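Local structure of putative secreted protein (Streptomyces sp. SirexAA-E, 4PEY) at residues Gln106-Ser111 and Val128-Pro133; Trp152-Tyr157 and Gln172-Thr177. The protein hydrolyses laminarin and laminarioligosaccharides as an exo-beta-1,3-glucanase of glycoside hydrolase family 55, yielding glucose and laminaribiose. The protein carries 1 engineered substitution. All blocks are in the same frame, centred on the assembly; numbering follows the deposited sequence.

Interaction 1: Gln106-Ser111 and Val128-Pro133; sequences QNFWRS and VSQAAP. With BGC (beta-D-glucopyranose), chain B.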
loop_
_atom_site.group_PDB
_atom_site.type_symbol
_atom_site.label_atom_id
_atom_site.label_comp_id
_atom_site.label_asym_id
_atom_site.label_seq_id
_atom_site.Cartn_x
_atom_site.Cartn_y
_atom_site.Cartn_z
ATOM N N GLN A 106 4.361 13.667 3.859
ATOM C CA GLN A 106 3.083 13.748 3.147
ATOM C C GLN A 106 3.247 13.407 1.659
ATOM O O GLN A 106 2.386 13.733 0.840
ATOM C CB GLN A 106 2.435 15.133 3.349
ATOM C CG GLN A 106 2.096 15.343 4.832
ATOM C CD GLN A 106 1.361 16.624 5.172
ATOM O OE1 GLN A 106 0.837 17.325 4.303
ATOM N NE2 GLN A 106 1.304 16.925 6.466
ATOM N N ASN A 107 4.332 12.712 1.320
ATOM C CA ASN A 107 4.568 12.307 -0.068
ATOM C C ASN A 107 3.831 10.997 -0.379
ATOM O O ASN A 107 4.437 9.911 -0.416
ATOM C CB ASN A 107 6.072 12.178 -0.350
ATOM C CG ASN A 107 6.744 13.536 -0.578
ATOM O OD1 ASN A 107 6.072 14.570 -0.606
ATOM N ND2 ASN A 107 8.074 13.538 -0.741
ATOM N N PHE A 108 2.522 11.133 -0.603
ATOM C CA PHE A 108 1.585 10.019 -0.764
ATOM C C PHE A 108 1.126 9.818 -2.205
ATOM O O PHE A 108 1.299 10.700 -3.044
ATOM C CB PHE A 108 0.302 10.242 0.050
ATOM C CG PHE A 108 0.507 10.604 1.499
ATOM C CD1 PHE A 108 1.395 9.903 2.306
ATOM C CD2 PHE A 108 -0.241 11.634 2.065
ATOM C CE1 PHE A 108 1.543 10.241 3.651
ATOM C CE2 PHE A 108 -0.111 11.968 3.406
ATOM C CZ PHE A 108 0.785 11.271 4.203
ATOM N N TRP A 109 0.479 8.675 -2.443
ATOM C CA TRP A 109 -0.384 8.422 -3.607
ATOM C C TRP A 109 0.328 8.650 -4.938
ATOM O O TRP A 109 -0.056 9.512 -5.730
ATOM C CB TRP A 109 -1.677 9.279 -3.539
ATOM C CG TRP A 109 -2.498 9.036 -2.281
ATOM C CD1 TRP A 109 -2.966 7.833 -1.821
ATOM C CD2 TRP A 109 -2.928 10.021 -1.326
ATOM N NE1 TRP A 109 -3.653 8.009 -0.640
ATOM C CE2 TRP A 109 -3.643 9.344 -0.315
ATOM C CE3 TRP A 109 -2.783 11.411 -1.230
ATOM C CZ2 TRP A 109 -4.189 10.003 0.787
ATOM C CZ3 TRP A 109 -3.322 12.065 -0.134
ATOM C CH2 TRP A 109 -4.020 11.363 0.861
ATOM N N ARG A 110 1.360 7.854 -5.191
ATOM C CA ARG A 110 2.054 7.904 -6.476
ATOM C C ARG A 110 2.724 6.552 -6.683
ATOM O O ARG A 110 2.754 5.741 -5.762
ATOM C CB ARG A 110 3.062 9.064 -6.514
ATOM C CG ARG A 110 4.205 8.969 -5.491
ATOM C CD ARG A 110 4.799 10.350 -5.206
ATOM N NE ARG A 110 3.884 11.146 -4.390
ATOM C CZ ARG A 110 4.003 12.452 -4.160
ATOM N NH1 ARG A 110 4.995 13.152 -4.719
ATOM N NH2 ARG A 110 3.110 13.063 -3.389
ATOM N N SER A 111 3.238 6.275 -7.876
ATOM C CA SER A 111 3.826 4.954 -8.100
ATOM C C SER A 111 4.806 4.905 -9.256
ATOM O O SER A 111 4.705 5.691 -10.197
ATOM C CB SER A 111 2.721 3.918 -8.347
ATOM O OG SER A 111 2.000 4.226 -9.530
ATOM N N VAL A 128 9.685 8.896 -0.441
ATOM C CA VAL A 128 8.242 8.809 -0.309
ATOM C C VAL A 128 7.821 8.418 1.093
ATOM O O VAL A 128 8.633 7.914 1.884
ATOM C CB VAL A 128 7.668 7.780 -1.297
ATOM C CG1 VAL A 128 7.969 8.213 -2.729
ATOM C CG2 VAL A 128 8.251 6.392 -1.023
ATOM N N SER A 129 6.552 8.649 1.411
ATOM C CA SER A 129 5.971 7.989 2.575
ATOM C C SER A 129 4.949 6.963 2.092
ATOM O O SER A 129 5.247 6.208 1.158
ATOM C CB SER A 129 5.389 9.009 3.548
ATOM O OG SER A 129 6.482 9.715 4.129
ATOM N N GLN A 130 3.771 6.902 2.706
ATOM C CA GLN A 130 2.855 5.789 2.430
ATOM C C GLN A 130 2.139 5.867 1.074
ATOM O O GLN A 130 1.993 6.948 0.485
ATOM C CB GLN A 130 1.823 5.670 3.560
ATOM C CG GLN A 130 2.426 5.313 4.926
ATOM C CD GLN A 130 2.655 6.535 5.816
ATOM O OE1 GLN A 130 2.741 7.667 5.331
ATOM N NE2 GLN A 130 2.734 6.308 7.128
ATOM N N ALA A 131 1.698 4.698 0.595
ATOM C CA ALA A 131 0.988 4.536 -0.679
ATOM C C ALA A 131 1.806 5.060 -1.851
ATOM O O ALA A 131 1.295 5.797 -2.702
ATOM C CB ALA A 131 -0.387 5.220 -0.640
ATOM N N ALA A 132 3.073 4.667 -1.903
ATOM C CA ALA A 132 3.946 5.111 -2.988
ATOM C C ALA A 132 4.794 3.941 -3.488
ATOM O O ALA A 132 6.032 3.947 -3.365
ATOM C CB ALA A 132 4.827 6.264 -2.524
ATOM N N PRO A 133 4.128 2.920 -4.048
ATOM C CA PRO A 133 4.828 1.677 -4.388
ATOM C C PRO A 133 5.874 1.803 -5.494
ATOM O O PRO A 133 5.750 2.599 -6.425
ATOM C CB PRO A 133 3.689 0.754 -4.840
ATOM C CG PRO A 133 2.635 1.695 -5.350
ATOM C CD PRO A 133 2.694 2.857 -4.396
HETATM C C2 BGC B . 1.826 9.694 9.617
HETATM C C3 BGC B . 0.875 10.011 8.467
HETATM C C4 BGC B . 0.497 11.483 8.505
HETATM C C5 BGC B . 1.755 12.334 8.468
HETATM C C6 BGC B . 1.410 13.816 8.467
HETATM C C1 BGC B . 2.968 10.709 9.716
HETATM O O2 BGC B . 2.342 8.381 9.448
HETATM O O3 BGC B . -0.295 9.230 8.586
HETATM O O4 BGC B . -0.353 11.805 7.428
HETATM O O5 BGC B . 2.508 12.046 9.623
HETATM O O6 BGC B . 0.903 14.178 9.732
#

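Interaction 2: Trp152-Tyr157 and Gln172-Thr177; sequences WASGGY and QQQWYT. With BGC (beta-D-glucopyranose), chain C; BGC (beta-D-glucopyranose), chain D.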
loop_
_atom_site.group_PDB
_atom_site.type_symbol
_atom_site.label_atom_id
_atom_site.label_comp_id
_atom_site.label_asym_id
_atom_site.label_seq_id
_atom_site.Cartn_x
_atom_site.Cartn_y
_atom_site.Cartn_z
ATOM N N TRP A 152 12.242 14.305 7.743
ATOM C CA TRP A 152 11.348 13.229 8.153
ATOM C C TRP A 152 10.775 12.438 6.976
ATOM O O TRP A 152 10.415 13.006 5.942
ATOM C CB TRP A 152 10.191 13.790 8.974
ATOM C CG TRP A 152 10.570 14.441 10.270
ATOM C CD1 TRP A 152 11.822 14.546 10.825
ATOM C CD2 TRP A 152 9.675 15.081 11.177
ATOM N NE1 TRP A 152 11.748 15.217 12.027
ATOM C CE2 TRP A 152 10.440 15.552 12.266
ATOM C CE3 TRP A 152 8.293 15.300 11.177
ATOM C CZ2 TRP A 152 9.869 16.232 13.338
ATOM C CZ3 TRP A 152 7.728 15.974 12.243
ATOM C CH2 TRP A 152 8.514 16.432 13.308
ATOM N N ALA A 153 10.666 11.126 7.145
ATOM C CA ALA A 153 10.121 10.275 6.092
ATOM C C ALA A 153 9.526 9.009 6.689
ATOM O O ALA A 153 10.093 8.440 7.628
ATOM C CB ALA A 153 11.204 9.935 5.063
ATOM N N SER A 154 8.398 8.563 6.130
ATOM C CA SER A 154 7.658 7.426 6.680
ATOM C C SER A 154 7.092 6.489 5.598
ATOM O O SER A 154 5.873 6.319 5.480
ATOM C CB SER A 154 6.531 7.947 7.584
ATOM O OG SER A 154 5.758 6.898 8.150
ATOM N N GLY A 155 7.984 5.880 4.814
ATOM C CA GLY A 155 7.595 4.904 3.803
ATOM C C GLY A 155 7.465 3.516 4.417
ATOM O O GLY A 155 7.295 3.397 5.631
ATOM N N GLY A 156 7.530 2.456 3.616
ATOM C CA GLY A 156 7.657 2.507 2.176
ATOM C C GLY A 156 7.606 1.069 1.687
ATOM O O GLY A 156 7.621 0.127 2.492
ATOM N N TYR A 157 7.561 0.889 0.375
ATOM C CA TYR A 157 7.298 -0.431 -0.193
ATOM C C TYR A 157 8.065 -0.654 -1.491
ATOM O O TYR A 157 7.883 0.084 -2.452
ATOM C CB TYR A 157 5.786 -0.595 -0.426
ATOM C CG TYR A 157 5.376 -1.921 -1.035
ATOM C CD1 TYR A 157 5.022 -3.002 -0.228
ATOM C CD2 TYR A 157 5.347 -2.091 -2.418
ATOM C CE1 TYR A 157 4.652 -4.227 -0.788
ATOM C CE2 TYR A 157 4.978 -3.304 -2.988
ATOM C CZ TYR A 157 4.636 -4.369 -2.172
ATOM O OH TYR A 157 4.261 -5.566 -2.743
ATOM N N GLN A 172 14.436 7.499 6.836
ATOM C CA GLN A 172 13.217 6.693 6.785
ATOM C C GLN A 172 12.992 5.908 8.068
ATOM O O GLN A 172 13.865 5.164 8.492
ATOM C CB GLN A 172 13.269 5.717 5.609
ATOM C CG GLN A 172 13.027 6.355 4.246
ATOM C CD GLN A 172 11.566 6.714 4.027
ATOM O OE1 GLN A 172 10.709 6.426 4.866
ATOM N NE2 GLN A 172 11.278 7.348 2.903
ATOM N N GLN A 173 11.812 6.055 8.669
ATOM C CA GLN A 173 11.491 5.372 9.923
ATOM C C GLN A 173 11.477 3.855 9.775
ATOM O O GLN A 173 11.967 3.113 10.636
ATOM C CB GLN A 173 10.123 5.814 10.431
ATOM C CG GLN A 173 10.017 7.259 10.835
ATOM C CD GLN A 173 8.569 7.709 10.955
ATOM O OE1 GLN A 173 7.628 6.889 10.960
ATOM N NE2 GLN A 173 8.375 9.014 11.024
ATOM N N GLN A 174 10.870 3.403 8.686
ATOM C CA GLN A 174 10.594 1.993 8.499
ATOM C C GLN A 174 10.496 1.715 7.007
ATOM O O GLN A 174 10.400 2.651 6.205
ATOM C CB GLN A 174 9.309 1.584 9.240
ATOM C CG GLN A 174 7.994 2.146 8.664
ATOM C CD GLN A 174 7.648 3.550 9.149
ATOM O OE1 GLN A 174 7.664 3.841 10.354
ATOM N NE2 GLN A 174 7.302 4.422 8.209
ATOM N N TRP A 175 10.528 0.442 6.628
ATOM C CA TRP A 175 10.441 0.075 5.220
ATOM C C TRP A 175 10.138 -1.400 5.087
ATOM O O TRP A 175 10.568 -2.186 5.932
ATOM C CB TRP A 175 11.752 0.401 4.483
ATOM C CG TRP A 175 11.542 0.562 3.012
ATOM C CD1 TRP A 175 11.552 -0.422 2.057
ATOM C CD2 TRP A 175 11.221 1.779 2.333
ATOM N NE1 TRP A 175 11.278 0.119 0.822
ATOM C CE2 TRP A 175 11.071 1.467 0.964
ATOM C CE3 TRP A 175 11.069 3.111 2.748
ATOM C CZ2 TRP A 175 10.769 2.441 0.001
ATOM C CZ3 TRP A 175 10.768 4.077 1.793
ATOM C CH2 TRP A 175 10.618 3.734 0.434
ATOM N N TYR A 176 9.411 -1.764 4.027
ATOM C CA TYR A 176 9.214 -3.165 3.651
ATOM C C TYR A 176 9.712 -3.422 2.235
ATOM O O TYR A 176 9.353 -2.704 1.302
ATOM C CB TYR A 176 7.738 -3.578 3.756
ATOM C CG TYR A 176 7.487 -5.025 3.357
ATOM C CD1 TYR A 176 8.217 -6.068 3.932
ATOM C CD2 TYR A 176 6.525 -5.350 2.403
ATOM C CE1 TYR A 176 7.984 -7.391 3.571
ATOM C CE2 TYR A 176 6.283 -6.674 2.039
ATOM C CZ TYR A 176 7.011 -7.685 2.626
ATOM O OH TYR A 176 6.760 -8.989 2.256
ATOM N N THR A 177 10.532 -4.456 2.085
ATOM C CA THR A 177 11.031 -4.879 0.784
ATOM C C THR A 177 10.724 -6.359 0.632
ATOM O O THR A 177 11.034 -7.141 1.545
ATOM C CB THR A 177 12.565 -4.656 0.654
ATOM O OG1 THR A 177 12.897 -3.310 1.014
ATOM C CG2 THR A 177 13.065 -4.960 -0.766
HETATM C C2 BGC C . 10.156 11.044 12.872
HETATM C C3 BGC C . 9.024 11.973 13.294
HETATM C C4 BGC C . 9.121 12.290 14.780
HETATM C C5 BGC C . 10.519 12.820 15.072
HETATM C C6 BGC C . 10.685 13.152 16.549
HETATM C C1 BGC C . 11.505 11.592 13.327
HETATM O O1 BGC C . 12.505 10.632 13.058
HETATM O O2 BGC C . 10.146 10.881 11.471
HETATM O O3 BGC C . 7.753 11.276 12.995
HETATM O O4 BGC C . 8.146 13.253 15.131
HETATM O O5 BGC C . 11.456 11.832 14.719
HETATM O O6 BGC C . 11.953 13.754 16.736
HETATM C C2 BGC D . 5.734 11.023 11.778
HETATM C C3 BGC D . 4.419 11.679 11.375
HETATM C C4 BGC D . 3.841 12.440 12.558
HETATM C C5 BGC D . 4.879 13.413 13.089
HETATM C C6 BGC D . 4.321 14.185 14.278
HETATM C C1 BGC D . 6.679 12.013 12.448
HETATM O O2 BGC D . 6.361 10.527 10.615
HETATM O O3 BGC D . 3.565 10.581 10.986
HETATM O O4 BGC D . 2.663 13.107 12.147
HETATM O O5 BGC D . 6.021 12.685 13.506
HETATM O O6 BGC D . 5.280 15.127 14.714
HETATM O O HOH W 1 4.761 7.483 10.852
#

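Interaction 1: Gln106-Ser111 and Val128-Pro133
Two backbone hydrogen bonds fasten Gln106-Ser111 to Val128-Pro133: Ser129 N reaches Asn107 O (3.1 Å) and Arg110 N reaches Ala131 O (3.2 Å). CA-H...O contacts accompany them, from Phe108 CA to Gln130 O (3.3 Å) and from Ala132 CA to Arg110 O (3.1 Å). These backbone contacts between 106-111 and 128-133 join successive coils of the parallel beta-helix, the fold of GH55 enzymes, just before strands 110-113 and 134-135 pair. Within 106-111, Arg110 folds back through a bend at chi3 (73°), and its NE and NH2 grip the single acceptor Phe108 O side-on; NH2 sits on a lone pair, whereas NE comes from above the carbonyl plane. Asn107 CB lies over the guanidinium centre, and NH1 is held by Ile71 O. Among side chains, Phe108 and Gln130 lie alongside each other, ring and amide planes 49° apart, with Gln130 OE1 at the ring edge, 3.3 Å from Phe108 CE1. A bend at chi2 (97°) helps carry the Gln130 amide to the substrate: NE2 donates to O2 of the chain B glucose (3.1 Å) and also pairs with Gln456 OE1. The Phe108 edge meets the same sugar, CZ lying 3.5 Å from O4.

Interaction 2: Trp152-Tyr157 and Gln172-Thr177
Gly155 is held through both its polar backbone atoms by glutamine side chains of 172-177: its N donates almost straight to Gln172 OE1 (2.8 Å), and its O accepts from Gln174 NE2 (2.8 Å), lying in the amide plane. Gln174 NE2 also reaches Ser154 OG (2.9 Å), while Tyr497 OH binds the other end of that amide, so its rotation is fixed. Backbone bonds run from Gln173 N to Ala153 O and from Tyr176 N to Gly156 O (3.0 Å). A cis peptide precedes Gly156, whose CA sits over the six-membered ring of Trp175, 3.4 Å from its centroid, a CH-pi contact that leaves no room for a beta carbon. Replacing Trp175 by alanine is likely to open a gap beneath Gly155 and Gly156 and leave the cis peptide without its aromatic floor. Tyr157 and Tyr176 lie side by side, Tyr157 CD1 at the Tyr176 ring edge. Toward the sugars, the extended Gln173 side chain (chi2 164°) lets NE2 donate to two hydroxyls, O2 of the chain C glucose and O2 of the chain D glucose. Trp152 lays one face under the chain C glucose, with C3 over its centre, an aromatic platform characteristic of carbohydrate-binding clefts.

How the interactions relate
Followed from the N terminus, the chain enters interaction 1 at 106-111, runs out through strands 116-118 and 123-125, and closes that loop at 128-133. It then passes strands 134-135 and 138-144 to open interaction 2 at 152-157, which 172-177 closes after strands 157-159 and 162-168. The loops are therefore in series, neither nesting nor crossing, and join the neighbouring parallel strands 110-113, 134-135, 157-159 and 174-178. Segment 128-133 meets both segments of interaction 2: Gln172 NE2 probably bonds to Val128 O, Ser129 OG to Ser154 N, and Val128 CG2 packs on Trp175. Together the contacts line one cleft holding laminaritriose, interaction 1 at its non-reducing glucose and interaction 2 at the other two.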